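Local coordinates for protein cytosine deaminase (Klebsiella pneumoniae, PDB 4R85) that probably converts 5-methylcytosine to thymine by hydrolytic removal of the amino group, in the iron-containing active site of an amidohydrolase barrel, at residues T75-I80 / G279-W284; A126-L131 / T165-M170; A130-K135 / L144-F149; E212-Q217 / M245-N250. All blocks are in the same frame, centred on the assembly; numbering follows the deposited sequence.

Interaction 1: residues T75-I80 / G279-W284; sequences TLFEGI and GRFDSW. With 17E (5-methylcytosine), chain G.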
loop_
_atom_site.group_PDB
_atom_site.type_symbol
_atom_site.label_atom_id
_atom_site.label_comp_id
_atom_site.label_asym_id
_atom_site.label_seq_id
_atom_site.Cartn_x
_atom_site.Cartn_y
_atom_site.Cartn_z
ATOM N N THR A 75 4.099 15.307 -11.095
ATOM C CA THR A 75 4.906 16.173 -10.236
ATOM C C THR A 75 4.056 17.168 -9.454
ATOM O O THR A 75 2.918 17.482 -9.840
ATOM C CB THR A 75 5.976 16.965 -11.016
ATOM O OG1 THR A 75 5.347 17.851 -11.956
ATOM C CG2 THR A 75 6.910 16.026 -11.767
ATOM N N LEU A 76 4.619 17.638 -8.344
ATOM C CA LEU A 76 4.008 18.688 -7.542
ATOM C C LEU A 76 3.722 19.899 -8.424
ATOM O O LEU A 76 2.642 20.485 -8.366
ATOM C CB LEU A 76 4.953 19.104 -6.414
ATOM C CG LEU A 76 4.515 20.321 -5.609
ATOM C CD1 LEU A 76 3.200 20.027 -4.886
ATOM C CD2 LEU A 76 5.609 20.748 -4.615
ATOM N N PHE A 77 4.699 20.270 -9.243
ATOM C CA PHE A 77 4.604 21.526 -9.991
ATOM C C PHE A 77 3.576 21.499 -11.109
ATOM O O PHE A 77 2.836 22.468 -11.279
ATOM C CB PHE A 77 5.976 21.963 -10.507
ATOM C CG PHE A 77 7.032 21.981 -9.434
ATOM C CD1 PHE A 77 8.143 21.155 -9.511
ATOM C CD2 PHE A 77 6.881 22.794 -8.320
ATOM C CE1 PHE A 77 9.101 21.160 -8.500
ATOM C CE2 PHE A 77 7.828 22.804 -7.314
ATOM C CZ PHE A 77 8.942 21.984 -7.406
ATOM N N GLU A 78 3.514 20.410 -11.869
ATOM C CA GLU A 78 2.440 20.287 -12.853
ATOM C C GLU A 78 1.093 20.237 -12.126
ATOM O O GLU A 78 0.114 20.785 -12.600
ATOM C CB GLU A 78 2.614 19.072 -13.771
ATOM C CG GLU A 78 1.498 18.999 -14.823
ATOM C CD GLU A 78 1.691 17.929 -15.880
ATOM O OE1 GLU A 78 0.735 17.717 -16.654
ATOM O OE2 GLU A 78 2.782 17.319 -15.960
ATOM N N GLY A 79 1.062 19.608 -10.952
ATOM C CA GLY A 79 -0.156 19.553 -10.166
ATOM C C GLY A 79 -0.702 20.941 -9.872
ATOM O O GLY A 79 -1.903 21.194 -10.008
ATOM N N ILE A 80 0.189 21.842 -9.473
ATOM C CA ILE A 80 -0.182 23.229 -9.204
ATOM C C ILE A 80 -0.685 23.923 -10.469
ATOM O O ILE A 80 -1.673 24.661 -10.443
ATOM C CB ILE A 80 1.009 24.005 -8.611
ATOM C CG1 ILE A 80 1.376 23.415 -7.247
ATOM C CG2 ILE A 80 0.680 25.513 -8.516
ATOM C CD1 ILE A 80 2.737 23.856 -6.718
ATOM N N GLY A 279 10.937 11.881 -5.932
ATOM C CA GLY A 279 11.797 11.013 -6.718
ATOM C C GLY A 279 11.630 11.189 -8.220
ATOM O O GLY A 279 12.212 10.437 -8.997
ATOM N N ARG A 280 10.847 12.183 -8.638
ATOM C CA ARG A 280 10.557 12.376 -10.070
ATOM C C ARG A 280 11.686 13.041 -10.841
ATOM O O ARG A 280 11.683 13.052 -12.075
ATOM C CB ARG A 280 9.290 13.218 -10.248
ATOM C CG ARG A 280 8.004 12.537 -9.766
ATOM C CD ARG A 280 7.464 11.561 -10.812
ATOM N NE ARG A 280 6.233 10.919 -10.359
ATOM C CZ ARG A 280 5.495 10.108 -11.105
ATOM N NH1 ARG A 280 5.869 9.829 -12.350
ATOM N NH2 ARG A 280 4.389 9.567 -10.603
ATOM N N PHE A 281 12.638 13.625 -10.123
ATOM C CA PHE A 281 13.743 14.307 -10.776
ATOM C C PHE A 281 15.051 13.539 -10.637
ATOM O O PHE A 281 16.111 14.027 -11.037
ATOM C CB PHE A 281 13.853 15.742 -10.255
ATOM C CG PHE A 281 12.585 16.528 -10.439
ATOM C CD1 PHE A 281 11.721 16.738 -9.376
ATOM C CD2 PHE A 281 12.226 16.992 -11.699
ATOM C CE1 PHE A 281 10.531 17.434 -9.559
ATOM C CE2 PHE A 281 11.050 17.688 -11.889
ATOM C CZ PHE A 281 10.199 17.914 -10.821
ATOM N N ASP A 282 14.964 12.335 -10.075
ATOM C CA ASP A 282 16.080 11.394 -10.096
ATOM C C ASP A 282 15.964 10.515 -11.329
ATOM O O ASP A 282 14.883 10.358 -11.895
ATOM C CB ASP A 282 16.019 10.447 -8.896
ATOM C CG ASP A 282 16.501 11.076 -7.605
ATOM O OD1 ASP A 282 17.181 12.129 -7.638
ATOM O OD2 ASP A 282 16.208 10.480 -6.544
ATOM N N SER A 283 17.075 9.921 -11.736
ATOM C CA SER A 283 16.987 8.743 -12.581
ATOM C C SER A 283 17.025 7.502 -11.683
ATOM O O SER A 283 16.022 7.129 -11.058
ATOM C CB SER A 283 18.109 8.718 -13.628
ATOM O OG SER A 283 19.385 8.906 -13.041
ATOM N N TRP A 284 18.194 6.885 -11.605
ATOM C CA TRP A 284 18.379 5.644 -10.879
ATOM C C TRP A 284 19.749 5.729 -10.220
ATOM O O TRP A 284 20.694 6.155 -10.870
ATOM C CB TRP A 284 18.314 4.464 -11.865
ATOM C CG TRP A 284 17.034 4.439 -12.676
ATOM C CD1 TRP A 284 16.851 4.936 -13.940
ATOM C CD2 TRP A 284 15.760 3.919 -12.263
ATOM N NE1 TRP A 284 15.549 4.744 -14.337
ATOM C CE2 TRP A 284 14.859 4.125 -13.328
ATOM C CE3 TRP A 284 15.296 3.294 -11.096
ATOM C CZ2 TRP A 284 13.519 3.715 -13.272
ATOM C CZ3 TRP A 284 13.959 2.893 -11.038
ATOM C CH2 TRP A 284 13.090 3.110 -12.122
HETATM N N1 17E G . -0.577 21.326 -3.097
HETATM C C2 17E G . 0.664 21.160 -2.641
HETATM O O2 17E G . 1.528 22.226 -2.637
HETATM N N3 17E G . 1.090 19.980 -2.181
HETATM C C4 17E G . 0.269 18.917 -2.174
HETATM N N4 17E G . 0.735 17.660 -1.682
HETATM C C5 17E G . -1.042 19.042 -2.641
HETATM C C6 17E G . -1.442 20.292 -3.105
HETATM C CM5 17E G . -1.970 17.870 -2.637
#
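Thr75 and Phe77 meet Arg280 and Phe281 through carbon alone. The methyl of Thr75 is the hub: CG2 sits 3.9 Å from Phe281 CZ and 4.0 Å from Arg280 CB, lodged between the far end of the ring and the root of the arginine chain. Beside it the two phenyl rings touch, Phe77 CD1 lying 4.1 Å from Phe281 CZ. The Phe281 carbon comes in at the edge of the Phe77 ring, near its plane, whereas Phe77 meets the Phe281 ring obliquely. Phe281 remains largely open to solvent. Thr75 divides its side chain between two jobs, since a chi1 of 63° sets OG1 between the backbone N and carbonyl carbon and swings CG2 across to the loop. OG1 then N-caps helix 76-87, taking Glu78 N at 3.1 Å in a nearly straight bond (165°), and it also bonds to Ser73. In the TIM-barrel layout of the amidohydrolases, this helix follows the first barrel strand, and 279-284 belongs to the long connection between the seventh and eighth strands. One residue past the cap, Leu76 turns toward the substrate pocket; its CD1 lies 3.4 Å from N3 of 5-methylcytosine, to one side of the base plane. The carbonyl of Leu76 accepts from Trp314 NE1, another pocket residue. On the loop side, Arg280 bends at chi2 (-81°), NE bonds to His276 O, and the residue also packs on His334 of the second subunit.

Interaction 2: residues A126-L131 / T165-M170; sequences AALQAL and TRAIEM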
loop_
_atom_site.group_PDB
_atom_site.type_symbol
_atom_site.label_atom_id
_atom_site.label_comp_id
_atom_site.label_asym_id
_atom_site.label_seq_id
_atom_site.Cartn_x
_atom_site.Cartn_y
_atom_site.Cartn_z
ATOM N N ALA A 126 -13.782 31.298 -2.880
ATOM C CA ALA A 126 -15.008 30.520 -3.044
ATOM C C ALA A 126 -14.986 29.189 -2.287
ATOM O O ALA A 126 -15.948 28.852 -1.586
ATOM C CB ALA A 126 -15.285 30.286 -4.527
ATOM N N ALA A 127 -13.904 28.428 -2.433
ATOM C CA ALA A 127 -13.795 27.143 -1.750
ATOM C C ALA A 127 -13.775 27.328 -0.234
ATOM O O ALA A 127 -14.339 26.521 0.508
ATOM C CB ALA A 127 -12.545 26.394 -2.198
ATOM N N LEU A 128 -13.087 28.368 0.230
ATOM C CA LEU A 128 -13.025 28.621 1.669
ATOM C C LEU A 128 -14.432 28.874 2.205
ATOM O O LEU A 128 -14.829 28.321 3.228
ATOM C CB LEU A 128 -12.118 29.813 1.968
ATOM C CG LEU A 128 -12.016 30.193 3.446
ATOM C CD1 LEU A 128 -11.434 29.040 4.267
ATOM C CD2 LEU A 128 -11.165 31.433 3.586
ATOM N N GLN A 129 -15.185 29.704 1.495
ATOM C CA GLN A 129 -16.567 29.988 1.864
ATOM C C GLN A 129 -17.370 28.701 1.958
ATOM O O GLN A 129 -18.092 28.476 2.933
ATOM C CB GLN A 129 -17.207 30.932 0.845
ATOM C CG GLN A 129 -16.625 32.332 0.877
ATOM C CD GLN A 129 -17.144 33.220 -0.244
ATOM O OE1 GLN A 129 -18.278 33.059 -0.712
ATOM N NE2 GLN A 129 -16.311 34.161 -0.684
ATOM N N ALA A 130 -17.233 27.850 0.947
ATOM C CA ALA A 130 -17.986 26.597 0.925
ATOM C C ALA A 130 -17.588 25.694 2.099
ATOM O O ALA A 130 -18.445 25.101 2.753
ATOM C CB ALA A 130 -17.787 25.870 -0.402
ATOM N N LEU A 131 -16.294 25.603 2.367
ATOM C CA LEU A 131 -15.811 24.685 3.398
ATOM C C LEU A 131 -16.104 25.163 4.825
ATOM O O LEU A 131 -16.303 24.345 5.719
ATOM C CB LEU A 131 -14.332 24.338 3.188
ATOM C CG LEU A 131 -14.190 23.387 1.990
ATOM C CD1 LEU A 131 -12.779 23.346 1.453
ATOM C CD2 LEU A 131 -14.640 21.995 2.363
ATOM N N THR A 165 -4.759 36.955 5.461
ATOM C CA THR A 165 -5.383 37.679 6.569
ATOM C C THR A 165 -6.897 37.586 6.470
ATOM O O THR A 165 -7.579 37.318 7.458
ATOM C CB THR A 165 -4.933 39.154 6.570
ATOM O OG1 THR A 165 -3.503 39.211 6.667
ATOM C CG2 THR A 165 -5.560 39.937 7.725
ATOM N N ARG A 166 -7.425 37.798 5.267
ATOM C CA ARG A 166 -8.869 37.733 5.045
ATOM C C ARG A 166 -9.393 36.334 5.365
ATOM O O ARG A 166 -10.435 36.187 5.993
ATOM C CB ARG A 166 -9.203 38.116 3.598
ATOM C CG ARG A 166 -10.680 38.058 3.264
ATOM C CD ARG A 166 -11.465 39.148 3.996
ATOM N NE ARG A 166 -12.890 38.848 3.983
ATOM C CZ ARG A 166 -13.672 38.911 5.052
ATOM N NH1 ARG A 166 -13.174 39.290 6.226
ATOM N NH2 ARG A 166 -14.960 38.611 4.943
ATOM N N ALA A 167 -8.658 35.308 4.943
ATOM C CA ALA A 167 -9.054 33.922 5.203
ATOM C C ALA A 167 -9.149 33.628 6.698
ATOM O O ALA A 167 -10.071 32.949 7.160
ATOM C CB ALA A 167 -8.067 32.958 4.545
ATOM N N ILE A 168 -8.171 34.123 7.444
ATOM C CA ILE A 168 -8.169 33.985 8.896
ATOM C C ILE A 168 -9.343 34.741 9.511
ATOM O O ILE A 168 -10.049 34.216 10.375
ATOM C CB ILE A 168 -6.822 34.449 9.494
ATOM C CG1 ILE A 168 -5.716 33.466 9.097
ATOM C CG2 ILE A 168 -6.918 34.611 11.012
ATOM C CD1 ILE A 168 -6.024 32.021 9.446
ATOM N N GLU A 169 -9.589 35.962 9.051
ATOM C CA GLU A 169 -10.707 36.717 9.602
ATOM C C GLU A 169 -12.053 36.057 9.293
ATOM O O GLU A 169 -12.992 36.137 10.090
ATOM C CB GLU A 169 -10.679 38.172 9.124
ATOM C CG GLU A 169 -9.506 38.945 9.686
ATOM C CD GLU A 169 -9.455 40.383 9.210
ATOM O OE1 GLU A 169 -10.111 40.704 8.195
ATOM O OE2 GLU A 169 -8.753 41.189 9.858
ATOM N N MET A 170 -12.132 35.392 8.145
ATOM C CA MET A 170 -13.342 34.674 7.751
ATOM C C MET A 170 -13.588 33.463 8.643
ATOM O O MET A 170 -14.716 32.974 8.745
ATOM C CB MET A 170 -13.254 34.229 6.289
ATOM C CG MET A 170 -13.563 35.333 5.293
ATOM S SD MET A 170 -13.130 34.805 3.626
ATOM C CE MET A 170 -14.276 33.457 3.357
#
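The turn that presents Leu128 and Gln129 to Met170 is fastened by the backbone bond from Leu131 N to Ala127 O, at 2.8 Å the shortest polar link here. On the facing helix, Met170 N reaches back to Arg166 O at 2.9 Å. Between the two segments the contacts are all made by carbon and sulfur. Leu128 points across, and with CG anti to the backbone N (chi1 178°) its CD2 branch is driven against the other helix, 3.6 Å from Ala167 CB. The same methyl lies 3.7 Å from Met170 CE, while Met170 SD passes a little farther off. Met170 replies with a chain that runs out straight and then kinks at its last bond (chi3 65°), carrying CE over to the aliphatic part of Gln129, 3.6 Å from CG. The CE methyl thus wedges between Leu128 and Gln129. Helices 126-137 and 160-170 follow the second and third strands of the TIM barrel and belong to its outer layer; their short segments here are nearly parallel, at 14°, with axes 11.0 Å apart, so side chains rather than backbones span the distance. Inward, Leu128 also rests on Val118 of strand 111-119; Arg166 and Met170 pack on Leu125, in the loop just before helix 126-137. Arg166 lays its guanidinium flat over the Met170 chain, with CG 3.5 Å above the centre of the plane. At the edge of that group stands the carboxylate of Glu169, a long salt bridge, and Glu169 OE2 is bonded to Tyr202 OH.

Interaction 3: residues A130-K135 / L144-F149; sequences ALLAVK and LQIVAF. With 17E (5-methylcytosine), chain G.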
loop_
_atom_site.group_PDB
_atom_site.type_symbol
_atom_site.label_atom_id
_atom_site.label_comp_id
_atom_site.label_asym_id
_atom_site.label_seq_id
_atom_site.Cartn_x
_atom_site.Cartn_y
_atom_site.Cartn_z
ATOM N N ALA A 130 -17.233 27.850 0.947
ATOM C CA ALA A 130 -17.986 26.597 0.925
ATOM C C ALA A 130 -17.588 25.694 2.099
ATOM O O ALA A 130 -18.445 25.101 2.753
ATOM C CB ALA A 130 -17.787 25.870 -0.402
ATOM N N LEU A 131 -16.294 25.603 2.367
ATOM C CA LEU A 131 -15.811 24.685 3.398
ATOM C C LEU A 131 -16.104 25.163 4.825
ATOM O O LEU A 131 -16.303 24.345 5.719
ATOM C CB LEU A 131 -14.332 24.338 3.188
ATOM C CG LEU A 131 -14.190 23.387 1.990
ATOM C CD1 LEU A 131 -12.779 23.346 1.453
ATOM C CD2 LEU A 131 -14.640 21.995 2.363
ATOM N N LEU A 132 -16.150 26.475 5.029
ATOM C CA LEU A 132 -16.584 27.011 6.319
ATOM C C LEU A 132 -18.032 26.617 6.602
ATOM O O LEU A 132 -18.384 26.308 7.740
ATOM C CB LEU A 132 -16.417 28.534 6.384
ATOM C CG LEU A 132 -14.971 29.040 6.503
ATOM C CD1 LEU A 132 -14.896 30.525 6.174
ATOM C CD2 LEU A 132 -14.425 28.790 7.898
ATOM N N ALA A 133 -18.871 26.617 5.569
ATOM C CA ALA A 133 -20.250 26.168 5.730
ATOM C C ALA A 133 -20.315 24.654 5.929
ATOM O O ALA A 133 -21.096 24.163 6.749
ATOM C CB ALA A 133 -21.102 26.588 4.545
ATOM N N VAL A 134 -19.496 23.929 5.171
ATOM C CA VAL A 134 -19.431 22.469 5.242
ATOM C C VAL A 134 -19.041 22.021 6.651
ATOM O O VAL A 134 -19.510 20.991 7.151
ATOM C CB VAL A 134 -18.421 21.910 4.207
ATOM C CG1 VAL A 134 -17.886 20.545 4.626
ATOM C CG2 VAL A 134 -19.054 21.840 2.812
ATOM N N LYS A 135 -18.201 22.820 7.297
ATOM C CA LYS A 135 -17.784 22.547 8.665
ATOM C C LYS A 135 -18.994 22.462 9.598
ATOM O O LYS A 135 -19.015 21.658 10.528
ATOM C CB LYS A 135 -16.799 23.619 9.135
ATOM C CG LYS A 135 -16.434 23.553 10.609
ATOM C CD LYS A 135 -15.436 24.653 10.942
ATOM C CE LYS A 135 -15.153 24.720 12.432
ATOM N NZ LYS A 135 -14.146 25.767 12.756
ATOM N N LEU A 144 -14.268 19.293 11.692
ATOM C CA LEU A 144 -13.402 19.778 10.619
ATOM C C LEU A 144 -12.574 20.994 11.028
ATOM O O LEU A 144 -13.122 21.988 11.499
ATOM C CB LEU A 144 -14.254 20.133 9.393
ATOM C CG LEU A 144 -13.523 20.609 8.131
ATOM C CD1 LEU A 144 -12.605 19.507 7.600
ATOM C CD2 LEU A 144 -14.535 21.034 7.064
ATOM N N GLN A 145 -11.258 20.920 10.836
ATOM C CA GLN A 145 -10.413 22.107 10.951
ATOM C C GLN A 145 -10.042 22.616 9.570
ATOM O O GLN A 145 -9.811 21.830 8.657
ATOM C CB GLN A 145 -9.136 21.798 11.723
ATOM C CG GLN A 145 -9.398 21.421 13.169
ATOM C CD GLN A 145 -8.111 21.246 13.957
ATOM O OE1 GLN A 145 -7.017 21.539 13.465
ATOM N NE2 GLN A 145 -8.238 20.772 15.193
ATOM N N ILE A 146 -9.965 23.931 9.421
ATOM C CA ILE A 146 -9.641 24.506 8.114
ATOM C C ILE A 146 -8.353 25.321 8.132
ATOM O O ILE A 146 -8.208 26.240 8.936
ATOM C CB ILE A 146 -10.783 25.394 7.606
ATOM C CG1 ILE A 146 -12.023 24.539 7.332
ATOM C CG2 ILE A 146 -10.346 26.171 6.361
ATOM C CD1 ILE A 146 -13.306 25.335 7.292
ATOM N N VAL A 147 -7.438 24.985 7.223
ATOM C CA VAL A 147 -6.166 25.687 7.088
ATOM C C VAL A 147 -6.187 26.659 5.898
ATOM O O VAL A 147 -6.486 26.258 4.768
ATOM C CB VAL A 147 -5.005 24.706 6.837
ATOM C CG1 VAL A 147 -3.655 25.438 6.935
ATOM C CG2 VAL A 147 -5.047 23.506 7.815
ATOM N N ALA A 148 -5.859 27.925 6.151
ATOM C CA ALA A 148 -5.627 28.885 5.070
ATOM C C ALA A 148 -4.299 28.596 4.383
ATOM O O ALA A 148 -3.238 28.996 4.859
ATOM C CB ALA A 148 -5.646 30.302 5.601
ATOM N N PHE A 149 -4.373 27.918 3.245
ATOM C CA PHE A 149 -3.202 27.405 2.547
ATOM C C PHE A 149 -2.971 28.251 1.298
ATOM O O PHE A 149 -3.806 28.257 0.398
ATOM C CB PHE A 149 -3.456 25.944 2.150
ATOM C CG PHE A 149 -2.413 25.359 1.222
ATOM C CD1 PHE A 149 -1.065 25.410 1.541
ATOM C CD2 PHE A 149 -2.791 24.741 0.044
ATOM C CE1 PHE A 149 -0.109 24.866 0.694
ATOM C CE2 PHE A 149 -1.848 24.193 -0.808
ATOM C CZ PHE A 149 -0.505 24.253 -0.487
HETATM N N1 17E G . -0.577 21.326 -3.097
HETATM C C2 17E G . 0.664 21.160 -2.641
HETATM O O2 17E G . 1.528 22.226 -2.637
HETATM N N3 17E G . 1.090 19.980 -2.181
HETATM C C4 17E G . 0.269 18.917 -2.174
HETATM N N4 17E G . 0.735 17.660 -1.682
HETATM C C5 17E G . -1.042 19.042 -2.641
HETATM C C6 17E G . -1.442 20.292 -3.105
HETATM C CM5 17E G . -1.970 17.870 -2.637
HETATM O O HOH W 1 -17.099 20.043 11.729
#
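Helix segment 130-135 runs almost antiparallel to strand segment 144-149, at 162° with axes 8.9 Å apart, and the backbones come nearest at Lys135 and Leu144. This is the helix-to-strand return of the beta-alpha-beta unit made by strand 111-119, helix 126-137 and strand 143-149, one step of the TIM barrel. Leu144 and Ile146, alternate residues of the strand, both point out at the helix. The CD1 tip of Ile146 pushes between backbone and side chain, 3.5 Å from Leu131 O and 3.7 Å from Leu132 CD2; the Leu132 and Ile146 chains cross at about a right angle. Leu144 CD2 sits nearer the C-terminal end of the helix segment, against the CB of Lys135 and 4.2 Å from Val134 CG1. Lys135 is stretched out fully, every torsion near 180°, so that its methylenes run past the carbonyl of Leu144 (CE to O 3.5 Å) and its NZ reaches a salt bridge with Asp173. The other carboxylate oxygen of Asp173 accepts from Ile146 N, tying lysine and strand to the same acid. Where the segments come closest a water joins them, donating to Lys135 O at 2.8 Å and accepting from Leu144 N at 2.9 Å. Down the strand, Phe149 stacks on His209, a ligand of the iron, and O2 of 5-methylcytosine lies at the edge of the Phe149 ring, in its plane, 3.6 Å from CZ.

Interaction 4: residues E212-Q217 / M245-N250; sequences EIDDPQ and MGSYDN. With 17E (5-methylcytosine), chain G.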
loop_
_atom_site.group_PDB
_atom_site.type_symbol
_atom_site.label_atom_id
_atom_site.label_comp_id
_atom_site.label_asym_id
_atom_site.label_seq_id
_atom_site.Cartn_x
_atom_site.Cartn_y
_atom_site.Cartn_z
ATOM N N GLU A 212 8.360 20.452 0.599
ATOM C CA GLU A 212 7.814 19.357 -0.198
ATOM C C GLU A 212 8.549 19.283 -1.526
ATOM O O GLU A 212 7.983 19.536 -2.592
ATOM C CB GLU A 212 6.298 19.510 -0.403
ATOM C CG GLU A 212 5.643 18.226 -0.962
ATOM C CD GLU A 212 4.145 18.335 -1.218
ATOM O OE1 GLU A 212 3.535 17.291 -1.548
ATOM O OE2 GLU A 212 3.574 19.442 -1.103
ATOM N N ILE A 213 9.833 18.965 -1.454
ATOM C CA ILE A 213 10.697 19.010 -2.626
ATOM C C ILE A 213 11.920 18.175 -2.287
ATOM O O ILE A 213 12.221 17.988 -1.110
ATOM C CB ILE A 213 11.076 20.474 -2.974
ATOM C CG1 ILE A 213 11.777 20.570 -4.332
ATOM C CG2 ILE A 213 11.914 21.102 -1.869
ATOM C CD1 ILE A 213 11.996 22.019 -4.790
ATOM N N ASP A 214 12.611 17.646 -3.293
ATOM C CA ASP A 214 13.737 16.749 -3.027
ATOM C C ASP A 214 15.083 17.475 -2.894
ATOM O O ASP A 214 16.120 16.835 -2.753
ATOM C CB ASP A 214 13.821 15.636 -4.079
ATOM C CG ASP A 214 12.704 14.598 -3.936
ATOM O OD1 ASP A 214 12.171 14.157 -4.979
ATOM O OD2 ASP A 214 12.370 14.209 -2.787
ATOM N N ASP A 215 15.049 18.804 -2.919
ATOM C CA ASP A 215 16.248 19.636 -2.825
ATOM C C ASP A 215 16.823 19.615 -1.402
ATOM O O ASP A 215 16.188 20.125 -0.486
ATOM C CB ASP A 215 15.867 21.071 -3.213
ATOM C CG ASP A 215 17.049 22.032 -3.203
ATOM O OD1 ASP A 215 16.811 23.247 -3.384
ATOM O OD2 ASP A 215 18.203 21.597 -3.014
ATOM N N PRO A 216 18.038 19.054 -1.226
ATOM C CA PRO A 216 18.688 18.991 0.095
ATOM C C PRO A 216 18.914 20.376 0.704
ATOM O O PRO A 216 19.175 20.474 1.902
ATOM C CB PRO A 216 20.049 18.344 -0.206
ATOM C CG PRO A 216 19.851 17.600 -1.469
ATOM C CD PRO A 216 18.855 18.400 -2.267
ATOM N N GLN A 217 18.823 21.434 -0.099
ATOM C CA GLN A 217 18.989 22.770 0.468
ATOM C C GLN A 217 17.667 23.464 0.807
ATOM O O GLN A 217 17.655 24.622 1.213
ATOM C CB GLN A 217 19.891 23.640 -0.408
ATOM C CG GLN A 217 21.281 23.024 -0.604
ATOM C CD GLN A 217 21.903 22.452 0.685
ATOM O OE1 GLN A 217 21.865 23.069 1.762
ATOM N NE2 GLN A 217 22.499 21.271 0.562
ATOM N N MET A 245 13.752 16.614 4.141
ATOM C CA MET A 245 14.497 15.995 5.233
ATOM C C MET A 245 14.984 14.593 4.842
ATOM O O MET A 245 16.056 14.165 5.248
ATOM C CB MET A 245 13.681 15.939 6.527
ATOM C CG MET A 245 14.532 15.526 7.718
ATOM S SD MET A 245 13.529 14.921 9.090
ATOM C CE MET A 245 12.537 16.370 9.384
ATOM N N GLY A 246 14.208 13.891 4.025
ATOM C CA GLY A 246 14.647 12.604 3.506
ATOM C C GLY A 246 15.844 12.671 2.566
ATOM O O GLY A 246 16.387 11.636 2.177
ATOM N N SER A 247 16.264 13.881 2.203
ATOM C CA SER A 247 17.478 14.050 1.414
ATOM C C SER A 247 18.550 14.914 2.106
ATOM O O SER A 247 19.573 15.226 1.490
ATOM C CB SER A 247 17.131 14.658 0.043
ATOM O OG SER A 247 16.226 13.818 -0.669
ATOM N N TYR A 248 18.329 15.314 3.366
ATOM C CA TYR A 248 19.269 16.233 4.027
ATOM C C TYR A 248 20.652 15.631 4.209
ATOM O O TYR A 248 20.816 14.416 4.362
ATOM C CB TYR A 248 18.784 16.688 5.420
ATOM C CG TYR A 248 17.751 17.790 5.425
ATOM C CD1 TYR A 248 17.481 18.531 4.275
ATOM C CD2 TYR A 248 17.043 18.092 6.584
ATOM C CE1 TYR A 248 16.525 19.533 4.287
ATOM C CE2 TYR A 248 16.087 19.092 6.607
ATOM C CZ TYR A 248 15.831 19.806 5.454
ATOM O OH TYR A 248 14.877 20.800 5.479
ATOM N N ASP A 249 21.647 16.501 4.203
ATOM C CA ASP A 249 22.949 16.130 4.710
ATOM C C ASP A 249 22.750 15.568 6.120
ATOM O O ASP A 249 21.992 16.121 6.915
ATOM C CB ASP A 249 23.855 17.350 4.769
ATOM C CG ASP A 249 25.197 17.031 5.390
ATOM O OD1 ASP A 249 26.104 16.605 4.640
ATOM O OD2 ASP A 249 25.334 17.185 6.627
ATOM N N ASN A 250 23.410 14.462 6.419
ATOM C CA ASN A 250 23.199 13.784 7.693
ATOM C C ASN A 250 23.747 14.495 8.917
ATOM O O ASN A 250 23.149 14.403 9.990
ATOM C CB ASN A 250 23.710 12.350 7.626
ATOM C CG ASN A 250 22.908 11.518 6.671
ATOM O OD1 ASN A 250 21.693 11.690 6.558
ATOM N ND2 ASN A 250 23.578 10.630 5.951
HETATM N N1 17E G . -0.577 21.326 -3.097
HETATM C C2 17E G . 0.664 21.160 -2.641
HETATM O O2 17E G . 1.528 22.226 -2.637
HETATM N N3 17E G . 1.090 19.980 -2.181
HETATM C C4 17E G . 0.269 18.917 -2.174
HETATM N N4 17E G . 0.735 17.660 -1.682
HETATM C C5 17E G . -1.042 19.042 -2.641
HETATM C C6 17E G . -1.442 20.292 -3.105
HETATM C CM5 17E G . -1.970 17.870 -2.637
HETATM O O HOH W 2 13.627 13.845 -0.326
HETATM O O HOH W 3 21.152 19.148 3.232
#
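Ser247, with OG anti to its carbonyl carbon (chi1 -59°), turns its hydroxyl toward Asp214, and Tyr248, at a chi1 of -80°, brings its ring back to the carbonyl of Pro216. The hydroxyl does not bond to Asp214 directly. A water spans the pair, donating to Asp214 OD2 at 2.8 Å and accepting from Ser247 OG at 2.6 Å, while OG is also bonded to Arg287 and Asp214 OD1 takes Gly279 N. Pro216 lies against the carbonyl of Ser247, its CB 3.6 Å from that O, and sends its own carbonyl obliquely to the tyrosine ring, O to Tyr248 CD1 3.5 Å. A second water links Pro216 O to Asp249 N. The ring of Tyr248 is held on several sides: Met245 CA lies over the centre of one face, Tyr252 meets it edge-to-face, and OH bonds to Ser218 O. In 212-217 an Asx turn, Gln217 N to Asp215 OD2 at 3.0 Å, folds the chain round Pro216. At the start of that segment Glu212 extends into the pocket, where OE1 accepts from N4 of 5-methylcytosine at 2.8 Å (154°) and OE2 comes just as near to N3. These are the loops that follow the fifth and sixth barrel strands, at the C-terminal mouth where the amidohydrolase fold keeps its active site.

In the fold
Interactions 2, 3 and 4 all fall within the long span of chain closed by interaction 1, with 4 coming after the other two. Interactions 2 and 3 are neighbours, centres 7 Å apart, sharing helix 126-137 and residues Ala130 and Leu131; Leu128 of one packs on Ile146 of the other. Interactions 1 and 4, centres 14 Å apart, also touch, through Gly279 with Asp214, Leu76 with Glu212 and Phe77 with Ile213, and both reach the second subunit. The centres of interactions 2 and 3 lie 29 to 32 Å from those of 1 and 4. Interactions 1, 3 and 4 nevertheless converge on 5-methylcytosine through Leu76, Phe149 and Glu212, so a helix, a strand and a loop from separate parts of one barrel line a common pocket.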